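Local atomic coordinates of catalase (Bacillus pumilus, PDB entry 4QOL), a protein that catalyses, as a haem catalase, the breakdown of hydrogen peroxide to water and oxygen, and also reacts with phenolic substrates in a peroxidase-like way. Residues L9-N12 with Q13-V17; D35-H38 with L39-L43; A140-F143 with P144-V147; T284-E287 with E288-P291; Q334-L337 with F338-D342. One frame throughout, in Å; residues are numbered along the deposited sequence.

Contact 1 (L9-N12 with Q13-V17); sequences LTTN and QGVPV
The side chain of Thr-11 folds in over the backbone of Gln-13 and Val-15. Its CB lies 3.9 Å from Gln-13 N. From there the two branches part. Thr-11 CG2 runs toward Val-17 and meets Val-17 CG2 at 4.1 Å. The hydroxyl takes the place between its own backbone N and carbonyl carbon (chi1 68°), which brings it under two amides. Thr-11 OG1 accepts from Gln-13 N at 3.2 Å and, weakly, from Val-15 N at 3.4 Å. The first of these bonds makes an ST turn.

The backbone of Thr-11 is used as well. Thr-11 N donates to Val-15 O at 2.9 Å. Thr-11 O receives Gly-14 N at 3.0 Å, and the hydroxyl of Thr-10 comes to the same oxygen from the opposite face of the carbonyl. Further on, Thr-10 and Pro-16 face each other as a bridge. Val-17 N then closes on Leu-9 O at 2.8 Å with a nearly straight bond (170°). Beside it, Leu-9 and Val-17 lie alongside each other and point the same way.

Helix 37-46 packs against Thr-11 and Val-17. A second subunit receives the polar end of Asn-12 through its Gln-368, so this N-terminal arm is held between chains. Gly-14 has left-handed helical backbone angles, where a CB would press on the carbonyl O of Gln-13. A type I turn from Thr-11 to Gly-14, with Gly-14 as the bulge residue and the Thr-11 to Val-15 bond behind it, is typical of a hairpin with a G1 beta bulge.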
# COMPACT_ATOMS: atom_id res chain seq x y z
N LEU A 9 4.82 22.48 -20.59
CA LEU A 9 4.27 21.24 -20.02
C LEU A 9 5.29 20.15 -20.22
O LEU A 9 5.81 20.02 -21.27
CB LEU A 9 2.93 20.93 -20.70
CG LEU A 9 2.13 19.84 -20.00
CD1 LEU A 9 1.33 20.44 -18.87
CD2 LEU A 9 1.20 19.16 -21.00
N THR A 10 5.62 19.40 -19.16
CA THR A 10 6.62 18.34 -19.24
C THR A 10 6.04 17.02 -18.73
O THR A 10 5.08 16.99 -17.99
CB THR A 10 7.86 18.69 -18.42
OG1 THR A 10 7.56 18.57 -17.02
CG2 THR A 10 8.37 20.05 -18.73
N THR A 11 6.73 15.95 -19.04
CA THR A 11 6.54 14.70 -18.29
C THR A 11 7.21 14.83 -16.91
O THR A 11 7.95 15.80 -16.64
CB THR A 11 7.20 13.53 -19.03
OG1 THR A 11 8.63 13.64 -19.03
CG2 THR A 11 6.67 13.38 -20.48
N ASN A 12 7.06 13.82 -16.05
CA ASN A 12 7.78 13.75 -14.79
C ASN A 12 9.28 13.53 -14.90
O ASN A 12 9.98 13.72 -13.91
CB ASN A 12 7.14 12.73 -13.85
CG ASN A 12 5.72 13.08 -13.50
OD1 ASN A 12 5.34 14.26 -13.43
ND2 ASN A 12 4.89 12.06 -13.27
N GLN A 13 9.73 13.13 -16.11
CA GLN A 13 11.14 13.02 -16.42
C GLN A 13 11.71 14.37 -16.82
O GLN A 13 12.92 14.48 -17.08
CB GLN A 13 11.38 12.03 -17.54
CG GLN A 13 10.82 10.61 -17.33
CD GLN A 13 11.64 9.80 -16.37
OE1 GLN A 13 12.75 10.18 -15.96
NE2 GLN A 13 11.06 8.69 -15.93
N GLY A 14 10.88 15.40 -16.89
CA GLY A 14 11.37 16.73 -17.35
C GLY A 14 11.48 16.93 -18.85
O GLY A 14 12.10 17.88 -19.29
N VAL A 15 10.93 16.02 -19.64
CA VAL A 15 10.90 16.16 -21.09
C VAL A 15 9.70 17.01 -21.48
O VAL A 15 8.55 16.71 -21.12
CB VAL A 15 10.82 14.80 -21.80
CG1 VAL A 15 10.76 14.97 -23.30
CG2 VAL A 15 12.02 13.92 -21.42
N PRO A 16 9.92 18.09 -22.26
CA PRO A 16 8.75 18.85 -22.72
C PRO A 16 7.79 18.05 -23.59
O PRO A 16 8.23 17.23 -24.41
CB PRO A 16 9.37 20.04 -23.49
CG PRO A 16 10.78 20.16 -22.94
CD PRO A 16 11.20 18.78 -22.57
N VAL A 17 6.50 18.26 -23.37
CA VAL A 17 5.49 17.51 -24.06
C VAL A 17 5.20 18.18 -25.43
O VAL A 17 4.78 19.32 -25.46
CB VAL A 17 4.21 17.42 -23.18
CG1 VAL A 17 2.98 16.96 -23.97
CG2 VAL A 17 4.49 16.45 -22.02

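Contact 2 (D35-H38 with L39-L43); sequences DDYH and LIEKL
Asp-36 reaches forward to Leu-39 as the N-cap of helix 37-46. Its OD1 accepts from Leu-39 N at 3.1 Å. The amide comes from above the carboxylate plane, 66° out of it. Asp-36 OD1 also has a salt bridge to Arg-413 of the third subunit, so the cap is shared with an interface. The side chains of Asp-36 and Leu-39 cross at about a right angle.

The backbone bonds are those of a helix starting up. Ile-40 N goes to Asp-36 O, Glu-41 N to Tyr-37 O and Lys-42 N to His-38 O.

Among side chains, Tyr-37 OH donates to Glu-41 OE2 at 2.6 Å, on the anti side of the carboxylate. The helix backbone puts Glu-41 CB over one face of the Tyr-37 ring, a CH-pi contact at 4.2 Å from the centroid. CG anti to the backbone N (chi1 -178°) sends the carboxylate along to the tyrosine hydroxyl. Glu-41 OE1 binds Asn-12 N and Gln-368 of the second subunit. An alanine in place of Glu-41 is likely to leave Tyr-37 OH without its acceptor and Asn-12 N without a mate.

The imidazole of His-38 lies alongside Lys-42, with His-38 CE1 4.0 Å from Lys-42 CD. His-38 NE2 and Lys-42 NZ both reach Asn-20 OD1, and Lys-42 NZ also forms a salt bridge with Asp-145 of the third subunit. A water lies in the imidazole plane at its edge, 2.8 Å from His-38 ND1, and donates to Glu-41 OE1.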
# COMPACT_ATOMS: atom_id res chain seq x y z
N ASP A 35 3.69 2.50 -26.90
CA ASP A 35 4.80 3.50 -26.82
C ASP A 35 4.22 4.95 -26.89
O ASP A 35 4.41 5.71 -27.86
CB ASP A 35 5.85 3.28 -27.90
CG ASP A 35 6.98 4.27 -27.85
OD1 ASP A 35 7.20 4.89 -26.79
OD2 ASP A 35 7.69 4.45 -28.87
N ASP A 36 3.58 5.34 -25.80
CA ASP A 36 3.10 6.71 -25.59
C ASP A 36 3.32 6.98 -24.13
O ASP A 36 2.40 6.84 -23.30
CB ASP A 36 1.60 6.81 -25.94
CG ASP A 36 1.08 8.26 -25.92
OD1 ASP A 36 1.77 9.13 -25.36
OD2 ASP A 36 0.03 8.51 -26.56
N TYR A 37 4.56 7.29 -23.78
CA TYR A 37 4.91 7.43 -22.38
C TYR A 37 4.08 8.53 -21.71
O TYR A 37 3.68 8.40 -20.55
CB TYR A 37 6.41 7.76 -22.24
CG TYR A 37 6.82 8.00 -20.79
CD1 TYR A 37 7.11 6.92 -19.95
CD2 TYR A 37 6.89 9.31 -20.23
CE1 TYR A 37 7.50 7.12 -18.64
CE2 TYR A 37 7.24 9.50 -18.91
CZ TYR A 37 7.57 8.40 -18.11
OH TYR A 37 7.88 8.59 -16.78
N HIS A 38 3.89 9.66 -22.40
CA HIS A 38 3.11 10.73 -21.82
C HIS A 38 1.69 10.30 -21.45
O HIS A 38 1.20 10.60 -20.36
CB HIS A 38 3.06 11.95 -22.77
CG HIS A 38 2.21 13.10 -22.28
ND1 HIS A 38 2.25 13.58 -20.99
CD2 HIS A 38 1.34 13.90 -22.92
CE1 HIS A 38 1.43 14.62 -20.86
NE2 HIS A 38 0.82 14.79 -22.00
N LEU A 39 1.01 9.62 -22.35
CA LEU A 39 -0.35 9.13 -22.10
C LEU A 39 -0.34 8.21 -20.86
O LEU A 39 -1.15 8.39 -19.94
CB LEU A 39 -0.94 8.34 -23.28
CG LEU A 39 -2.30 7.65 -23.13
CD1 LEU A 39 -3.42 8.71 -23.03
CD2 LEU A 39 -2.66 6.67 -24.27
N ILE A 40 0.56 7.23 -20.87
CA ILE A 40 0.53 6.23 -19.84
C ILE A 40 0.93 6.88 -18.50
O ILE A 40 0.30 6.62 -17.43
CB ILE A 40 1.38 5.01 -20.18
CG1 ILE A 40 0.89 4.32 -21.43
CG2 ILE A 40 1.41 4.04 -19.01
CD1 ILE A 40 -0.56 3.90 -21.36
N GLU A 41 1.93 7.78 -18.49
CA GLU A 41 2.36 8.37 -17.21
C GLU A 41 1.22 9.21 -16.61
O GLU A 41 0.99 9.21 -15.40
CB GLU A 41 3.61 9.24 -17.42
CG GLU A 41 4.21 9.89 -16.14
CD GLU A 41 5.30 10.94 -16.44
OE1 GLU A 41 4.94 12.07 -16.76
OE2 GLU A 41 6.44 10.67 -16.12
N LYS A 42 0.57 10.00 -17.47
CA LYS A 42 -0.47 10.93 -17.09
C LYS A 42 -1.72 10.16 -16.60
O LYS A 42 -2.21 10.45 -15.51
CB LYS A 42 -0.77 11.87 -18.27
CG LYS A 42 -1.80 12.94 -17.97
CD LYS A 42 -2.09 13.68 -19.29
CE LYS A 42 -3.09 14.81 -19.18
NZ LYS A 42 -3.35 15.44 -20.51
N LEU A 43 -2.18 9.15 -17.36
CA LEU A 43 -3.27 8.27 -16.88
C LEU A 43 -2.90 7.50 -15.60
O LEU A 43 -3.70 7.44 -14.62
CB LEU A 43 -3.73 7.32 -17.96
CG LEU A 43 -4.51 7.85 -19.17
CD1 LEU A 43 -4.80 6.71 -20.08
CD2 LEU A 43 -5.76 8.60 -18.73
O HOH W 1 3.35 12.96 -18.52

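Contact 3 (A140-F143 with P144-V147); sequences ALKF and PDMV. With HEM (protoporphyrin IX containing Fe), chain E.
The ring of Phe-143 is clamped between Val-147 and the haem, and here the packing is tight. Val-147 CG2 sits over one face, 3.6 Å from the ring centroid and 16° off the normal, a CH-pi contact. The opposite face lies on pyrrole B of the haem. Phe-143 CD2 comes within 3.2 Å of the methyl CMB, and Phe-143 CE2 is 3.3 Å from the pyrrole carbon C2B. The side chain leaves with CG trans to the backbone N (chi1 -170°), which swings the ring out from the helix start and flat against the porphyrin. Met-146 CE touches the rim obliquely at Phe-143 CE1, 3.8 Å away.

This is the first turn of helix 143-150, and it covers the face of the haem opposite the tyrosine ligand, as in other catalases. Met-146 N binds Lys-142 O at 2.9 Å in a nearly straight bond, and Val-147 N binds Phe-143 O likewise.

The polar side is looser. Lys-142, bent at chi2 and chi3, brings NZ back to Asp-145 OD2 at only 3.3 Å, a weak hydrogen bond within a salt bridge. Both ends have better partners in other chains. Lys-142 NZ meets Gln-21 of the third subunit, and Asp-145 OD2 meets Lys-42 of that subunit.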
# COMPACT_ATOMS: atom_id res chain seq x y z
N ALA A 140 -11.99 3.23 25.10
CA ALA A 140 -11.66 3.07 23.68
C ALA A 140 -12.01 1.73 23.07
O ALA A 140 -12.24 1.63 21.83
CB ALA A 140 -10.17 3.37 23.50
N LEU A 141 -12.15 0.68 23.90
CA LEU A 141 -12.46 -0.63 23.40
C LEU A 141 -13.82 -0.58 22.70
O LEU A 141 -14.07 -1.40 21.82
CB LEU A 141 -12.46 -1.70 24.50
CG LEU A 141 -12.60 -3.14 24.10
CD1 LEU A 141 -11.53 -3.62 23.17
CD2 LEU A 141 -12.54 -4.00 25.37
N LYS A 142 -14.71 0.36 23.09
CA LYS A 142 -16.03 0.43 22.47
C LYS A 142 -16.08 1.27 21.21
O LYS A 142 -17.12 1.31 20.56
CB LYS A 142 -17.04 1.04 23.43
CG LYS A 142 -17.23 0.28 24.73
CD LYS A 142 -17.37 -1.20 24.51
CE LYS A 142 -18.48 -1.62 23.64
NZ LYS A 142 -18.66 -3.08 23.55
N PHE A 143 -15.01 1.97 20.84
CA PHE A 143 -15.10 2.93 19.79
C PHE A 143 -15.49 2.30 18.46
O PHE A 143 -16.36 2.84 17.78
CB PHE A 143 -13.84 3.76 19.61
CG PHE A 143 -14.03 4.93 18.66
CD1 PHE A 143 -14.76 6.04 19.07
CD2 PHE A 143 -13.39 4.98 17.46
CE1 PHE A 143 -14.83 7.14 18.26
CE2 PHE A 143 -13.45 6.09 16.66
CZ PHE A 143 -14.20 7.14 17.02
N PRO A 144 -14.90 1.15 18.04
CA PRO A 144 -15.31 0.61 16.74
C PRO A 144 -16.81 0.19 16.73
O PRO A 144 -17.49 0.32 15.75
CB PRO A 144 -14.42 -0.63 16.59
CG PRO A 144 -13.13 -0.22 17.38
CD PRO A 144 -13.69 0.48 18.55
N ASP A 145 -17.28 -0.28 17.89
CA ASP A 145 -18.67 -0.65 18.04
C ASP A 145 -19.58 0.61 17.91
O ASP A 145 -20.61 0.57 17.15
CB ASP A 145 -18.94 -1.28 19.41
CG ASP A 145 -18.20 -2.60 19.60
OD1 ASP A 145 -18.40 -3.49 18.75
OD2 ASP A 145 -17.34 -2.62 20.55
N MET A 146 -19.24 1.67 18.64
CA MET A 146 -19.98 2.92 18.56
C MET A 146 -20.05 3.43 17.12
O MET A 146 -21.15 3.71 16.58
CB MET A 146 -19.38 3.95 19.48
CG MET A 146 -20.18 5.22 19.57
SD MET A 146 -19.12 6.59 20.14
CE MET A 146 -18.62 7.28 18.60
N VAL A 147 -18.88 3.54 16.52
CA VAL A 147 -18.78 4.00 15.15
C VAL A 147 -19.61 3.12 14.16
O VAL A 147 -20.34 3.64 13.32
CB VAL A 147 -17.36 4.15 14.72
CG1 VAL A 147 -17.29 4.51 13.25
CG2 VAL A 147 -16.72 5.28 15.54
CHA HEM E . -10.23 11.57 13.71
CHB HEM E . -10.07 7.52 16.38
CHC HEM E . -12.49 9.92 20.01
CHD HEM E . -11.92 14.03 17.51
C1A HEM E . -10.02 10.26 14.11
C2A HEM E . -9.43 9.23 13.32
C3A HEM E . -9.38 8.10 14.07
C4A HEM E . -9.93 8.42 15.32
CMA HEM E . -8.80 6.74 13.80
CAA HEM E . -8.92 9.42 11.92
CBA HEM E . -7.64 10.28 12.06
CGA HEM E . -6.91 10.41 10.78
O1A HEM E . -6.02 11.28 10.70
O2A HEM E . -7.10 9.61 9.83
C1B HEM E . -10.75 7.87 17.58
C2B HEM E . -10.95 6.93 18.64
C3B HEM E . -11.63 7.57 19.65
C4B HEM E . -11.81 8.97 19.22
CMB HEM E . -10.47 5.50 18.62
CAB HEM E . -12.05 7.06 20.95
CBB HEM E . -11.52 5.93 21.41
C1C HEM E . -12.53 11.26 19.64
C2C HEM E . -12.81 12.29 20.51
C3C HEM E . -12.67 13.44 19.80
C4C HEM E . -12.23 13.13 18.49
CMC HEM E . -13.27 12.09 21.94
CAC HEM E . -12.75 14.76 20.33
CBC HEM E . -12.48 14.92 21.62
C1D HEM E . -11.40 13.63 16.26
C2D HEM E . -11.16 14.60 15.20
C3D HEM E . -10.72 13.94 14.12
C4D HEM E . -10.68 12.55 14.55
CMD HEM E . -11.41 16.07 15.36
CAD HEM E . -10.32 14.51 12.78
CBD HEM E . -8.87 15.03 12.96
CGD HEM E . -8.53 15.61 11.61
O1D HEM E . -8.92 16.75 11.39
O2D HEM E . -7.87 14.96 10.76
NA HEM E . -10.31 9.76 15.39
NB HEM E . -11.28 9.04 17.99
NC HEM E . -12.11 11.78 18.43
ND HEM E . -11.11 12.41 15.85
FE HEM E . -11.19 10.79 16.88

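Contact 4 (T284-E287 with E288-P291); sequences TWSE and EDYP
Ser-286 OG accepts two backbone amides. The bond from Asp-289 N is 3.0 Å long and straight (170°). The one from Glu-288 N, 3.1 Å, is weak and bent. Together with Tyr-290 N, which donates to Ser-286 O at 2.9 Å, they make an ST motif: the serine starts a single helical turn through its hydroxyl and its carbonyl. The hydroxyl stands trans to its backbone N (chi1 169°), and this points it at the amides ahead of it. Glu-288, bent at chi2, folds back beside the serine, with its CG 3.0 Å from Ser-286 OG. A water bridges from Glu-287 N to Glu-288 OE1.

The turn belongs to the surface loop between strands 258-267 and 293-302. Its inner side is aromatic. Trp-285 and Tyr-290 meet obliquely, their planes at 53°, and both rest on Met-266 of strand 258-267. Trp-285 NE1 binds Pro-278 O, and its ring makes a cation-pi contact with Lys-215. Tyr-290 OH binds Asp-270.

Ser-286 O lies at the edge of the Tyr-290 ring, near its plane. Where the chain leaves the turn, Pro-291 CA approaches Glu-287 O at 3.3 Å in a CA-H...O contact.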
# COMPACT_ATOMS: atom_id res chain seq x y z
N THR A 284 -18.64 16.57 32.48
CA THR A 284 -18.04 17.91 32.56
C THR A 284 -17.74 18.26 34.01
O THR A 284 -18.16 17.56 34.96
CB THR A 284 -18.95 18.99 32.01
OG1 THR A 284 -20.22 18.96 32.68
CG2 THR A 284 -19.16 18.77 30.52
N TRP A 285 -16.95 19.33 34.17
CA TRP A 285 -16.71 19.90 35.48
C TRP A 285 -17.52 21.16 35.60
O TRP A 285 -17.52 22.03 34.71
CB TRP A 285 -15.21 20.27 35.66
CG TRP A 285 -14.22 19.19 35.56
CD1 TRP A 285 -14.40 17.86 35.63
CD2 TRP A 285 -12.79 19.41 35.49
NE1 TRP A 285 -13.18 17.21 35.54
CE2 TRP A 285 -12.16 18.15 35.47
CE3 TRP A 285 -11.99 20.57 35.42
CZ2 TRP A 285 -10.74 17.98 35.34
CZ3 TRP A 285 -10.64 20.44 35.31
CH2 TRP A 285 -10.00 19.15 35.28
N SER A 286 -18.03 21.37 36.81
CA SER A 286 -18.75 22.61 37.11
C SER A 286 -17.94 23.85 36.87
O SER A 286 -16.81 23.95 37.36
CB SER A 286 -19.21 22.61 38.57
OG SER A 286 -19.67 23.91 38.91
N GLU A 287 -18.47 24.81 36.13
CA GLU A 287 -17.80 26.10 35.90
C GLU A 287 -17.91 27.05 37.08
O GLU A 287 -17.14 28.00 37.20
CB GLU A 287 -18.29 26.74 34.59
CG GLU A 287 -17.94 25.81 33.43
CD GLU A 287 -18.22 26.37 32.03
OE1 GLU A 287 -18.84 27.43 31.92
OE2 GLU A 287 -17.82 25.68 31.05
N GLU A 288 -18.84 26.74 37.99
CA GLU A 288 -18.92 27.47 39.29
C GLU A 288 -17.78 26.97 40.20
O GLU A 288 -17.03 27.78 40.75
CB GLU A 288 -20.36 27.44 40.00
CG GLU A 288 -21.27 26.23 39.82
CD GLU A 288 -22.22 26.26 38.60
OE1 GLU A 288 -21.77 26.21 37.43
OE2 GLU A 288 -23.45 26.29 38.83
N ASP A 289 -17.61 25.65 40.33
CA ASP A 289 -16.59 25.09 41.24
C ASP A 289 -15.17 25.16 40.69
O ASP A 289 -14.19 25.23 41.45
CB ASP A 289 -16.94 23.65 41.63
CG ASP A 289 -18.28 23.58 42.35
OD1 ASP A 289 -18.66 24.59 43.01
OD2 ASP A 289 -19.02 22.59 42.20
N TYR A 290 -15.06 25.15 39.35
CA TYR A 290 -13.75 25.18 38.66
C TYR A 290 -13.89 26.21 37.55
O TYR A 290 -14.23 25.89 36.40
CB TYR A 290 -13.43 23.79 38.07
CG TYR A 290 -13.42 22.73 39.13
CD1 TYR A 290 -12.34 22.62 39.98
CD2 TYR A 290 -14.53 21.92 39.36
CE1 TYR A 290 -12.31 21.67 41.02
CE2 TYR A 290 -14.52 20.95 40.37
CZ TYR A 290 -13.45 20.86 41.22
OH TYR A 290 -13.43 19.93 42.23
N PRO A 291 -13.67 27.48 37.89
CA PRO A 291 -13.94 28.51 36.95
C PRO A 291 -13.05 28.50 35.72
O PRO A 291 -11.89 28.11 35.76
CB PRO A 291 -13.72 29.82 37.75
CG PRO A 291 -13.76 29.39 39.18
CD PRO A 291 -13.22 28.00 39.20
O HOH W 2 -21.18 24.53 34.82

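Contact 5 (Q334-L337 with F338-D342); sequences QGRL and FSYPD. With HEM (protoporphyrin IX containing Fe), chain E.
Tyr-340 and Arg-336 lie alongside each other under the haem, and the tyrosine oxygen is shared by the arginine and the iron. Tyr-340 OH binds the haem iron at 2.0 Å. The tyrosine ring is inclined beneath pyrrole A, with Tyr-340 CE2 3.2 Å from the haem nitrogen NA. The phenolic oxygen is gripped side-on by the guanidinium. Arg-336 NE donates to Tyr-340 OH at 2.9 Å and Arg-336 NH2 at 2.8 Å. Both bonds lie close to the guanidinium plane, which is turned 61° from the ring.

One face of that guanidinium covers pyrrole C, and Arg-336 NH2 is 3.3 Å from the haem carbon C4C. A bend at chi3 (72°) lays the group flat along the porphyrin. A leucine in place of Arg-336 would probably leave the iron-bound oxygen without its two N-H partners and the face of pyrrole C without its flat cationic cover.

In the second shell, Arg-336 NH1 binds His-200 and NH2 also binds Val-128 O, so the guanidinium is held by partners beyond the tyrosine as well. The helix sets the spacing of four residues. Ser-339 N donates to Gly-335 O at 3.0 Å, and the bond from Tyr-340 N to Arg-336 O is weak. Pro-341 lacks an N-H, and the helix kinks there, with Pro-341 CD against Leu-337 O. Ser-339 OG reaches the methyl CMA at 3.4 Å and binds Asp-47 of the third subunit.

Helix 331-348 thus carries the proximal ligand. Strand 123-130 reaches it through Val-128, and helix 37-46 of the third subunit packs on Phe-338 through Ile-40.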
# COMPACT_ATOMS: atom_id res chain seq x y z
N GLN A 334 -6.71 7.07 26.43
CA GLN A 334 -5.63 6.12 26.32
C GLN A 334 -5.58 5.39 24.96
O GLN A 334 -4.52 5.22 24.40
CB GLN A 334 -5.64 5.12 27.49
CG GLN A 334 -5.42 5.75 28.85
CD GLN A 334 -3.98 5.95 29.23
OE1 GLN A 334 -3.18 5.02 29.13
NE2 GLN A 334 -3.62 7.14 29.61
N GLY A 335 -6.71 4.92 24.49
CA GLY A 335 -6.78 4.29 23.21
C GLY A 335 -6.44 5.21 22.07
O GLY A 335 -5.87 4.79 21.05
N ARG A 336 -6.89 6.45 22.17
CA ARG A 336 -6.62 7.46 21.10
C ARG A 336 -5.18 7.65 20.91
O ARG A 336 -4.69 7.88 19.82
CB ARG A 336 -7.32 8.80 21.43
CG ARG A 336 -8.84 8.75 21.48
CD ARG A 336 -9.44 10.11 21.86
NE ARG A 336 -9.30 11.06 20.74
CZ ARG A 336 -9.31 12.38 20.85
NH1 ARG A 336 -9.43 12.91 22.01
NH2 ARG A 336 -9.20 13.16 19.78
N LEU A 337 -4.43 7.59 22.02
CA LEU A 337 -3.00 7.79 21.94
C LEU A 337 -2.37 6.83 20.90
O LEU A 337 -1.41 7.20 20.24
CB LEU A 337 -2.34 7.50 23.31
CG LEU A 337 -2.84 8.33 24.50
CD1 LEU A 337 -2.20 7.87 25.83
CD2 LEU A 337 -2.54 9.81 24.25
N PHE A 338 -2.88 5.63 20.85
CA PHE A 338 -2.47 4.59 19.86
C PHE A 338 -3.12 4.79 18.46
O PHE A 338 -2.42 4.72 17.46
CB PHE A 338 -2.77 3.18 20.39
CG PHE A 338 -2.66 2.13 19.32
CD1 PHE A 338 -1.40 1.82 18.82
CD2 PHE A 338 -3.76 1.57 18.73
CE1 PHE A 338 -1.28 0.95 17.77
CE2 PHE A 338 -3.63 0.61 17.72
CZ PHE A 338 -2.38 0.31 17.26
N SER A 339 -4.46 4.94 18.42
CA SER A 339 -5.23 4.79 17.20
C SER A 339 -4.87 5.84 16.16
O SER A 339 -4.84 5.52 14.97
CB SER A 339 -6.74 4.78 17.54
OG SER A 339 -7.54 4.98 16.37
N TYR A 340 -4.53 7.08 16.55
CA TYR A 340 -4.31 8.08 15.52
C TYR A 340 -3.06 7.85 14.70
O TYR A 340 -3.12 7.78 13.48
CB TYR A 340 -4.42 9.51 16.08
CG TYR A 340 -5.74 9.95 16.54
CD1 TYR A 340 -6.42 9.32 17.57
CD2 TYR A 340 -6.42 10.95 15.87
CE1 TYR A 340 -7.68 9.68 17.97
CE2 TYR A 340 -7.68 11.40 16.34
CZ TYR A 340 -8.27 10.78 17.41
OH TYR A 340 -9.53 11.19 17.86
N PRO A 341 -1.87 7.68 15.33
CA PRO A 341 -0.66 7.43 14.53
C PRO A 341 -0.73 6.09 13.84
O PRO A 341 -0.31 6.00 12.67
CB PRO A 341 0.52 7.50 15.57
CG PRO A 341 -0.07 8.24 16.72
CD PRO A 341 -1.53 7.87 16.77
N ASP A 342 -1.41 5.13 14.44
CA ASP A 342 -1.72 3.86 13.76
C ASP A 342 -2.44 4.02 12.46
O ASP A 342 -2.02 3.54 11.42
CB ASP A 342 -2.47 2.92 14.71
CG ASP A 342 -2.63 1.59 14.13
OD1 ASP A 342 -1.59 0.93 13.76
OD2 ASP A 342 -3.79 1.09 13.92
CHA HEM E . -10.23 11.57 13.71
CHB HEM E . -10.07 7.52 16.38
CHC HEM E . -12.49 9.92 20.01
CHD HEM E . -11.92 14.03 17.51
C1A HEM E . -10.02 10.26 14.11
C2A HEM E . -9.43 9.23 13.32
C3A HEM E . -9.38 8.10 14.07
C4A HEM E . -9.93 8.42 15.32
CMA HEM E . -8.80 6.74 13.80
CAA HEM E . -8.92 9.42 11.92
CBA HEM E . -7.64 10.28 12.06
CGA HEM E . -6.91 10.41 10.78
O1A HEM E . -6.02 11.28 10.70
O2A HEM E . -7.10 9.61 9.83
C1B HEM E . -10.75 7.87 17.58
C2B HEM E . -10.95 6.93 18.64
C3B HEM E . -11.63 7.57 19.65
C4B HEM E . -11.81 8.97 19.22
CMB HEM E . -10.47 5.50 18.62
CAB HEM E . -12.05 7.06 20.95
CBB HEM E . -11.52 5.93 21.41
C1C HEM E . -12.53 11.26 19.64
C2C HEM E . -12.81 12.29 20.51
C3C HEM E . -12.67 13.44 19.80
C4C HEM E . -12.23 13.13 18.49
CMC HEM E . -13.27 12.09 21.94
CAC HEM E . -12.75 14.76 20.33
CBC HEM E . -12.48 14.92 21.62
C1D HEM E . -11.40 13.63 16.26
C2D HEM E . -11.16 14.60 15.20
C3D HEM E . -10.72 13.94 14.12
C4D HEM E . -10.68 12.55 14.55
CMD HEM E . -11.41 16.07 15.36
CAD HEM E . -10.32 14.51 12.78
CBD HEM E . -8.87 15.03 12.96
CGD HEM E . -8.53 15.61 11.61
O1D HEM E . -8.92 16.75 11.39
O2D HEM E . -7.87 14.96 10.76
NA HEM E . -10.31 9.76 15.39
NB HEM E . -11.28 9.04 17.99
NC HEM E . -12.11 11.78 18.43
ND HEM E . -11.11 12.41 15.85
FE HEM E . -11.19 10.79 16.88

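Overall arrangement
Contacts 3 and 5 hold one haem from opposite faces. Their centres are 13 Å apart, and Ala-140 CB touches Gly-335 CA at 3.5 Å. Contacts 1 and 2 form a separate pair in the N-terminal arm, 11 Å between centres, with Val-17 CG1 3.6 Å from His-38 CD2. This arm lies far from the haem pocket of its own chain: contact 2 is about 41 Å from contact 5 between centres. It packs against other subunits instead, and the side chain of Leu-39 comes about 7 Å from another haem. Lys-42 pairs with Asp-145 of the third subunit, joining contact 2 to contact 3 across chains. Contact 4 stands apart, about 28 Å from contacts 3 and 5 between centres.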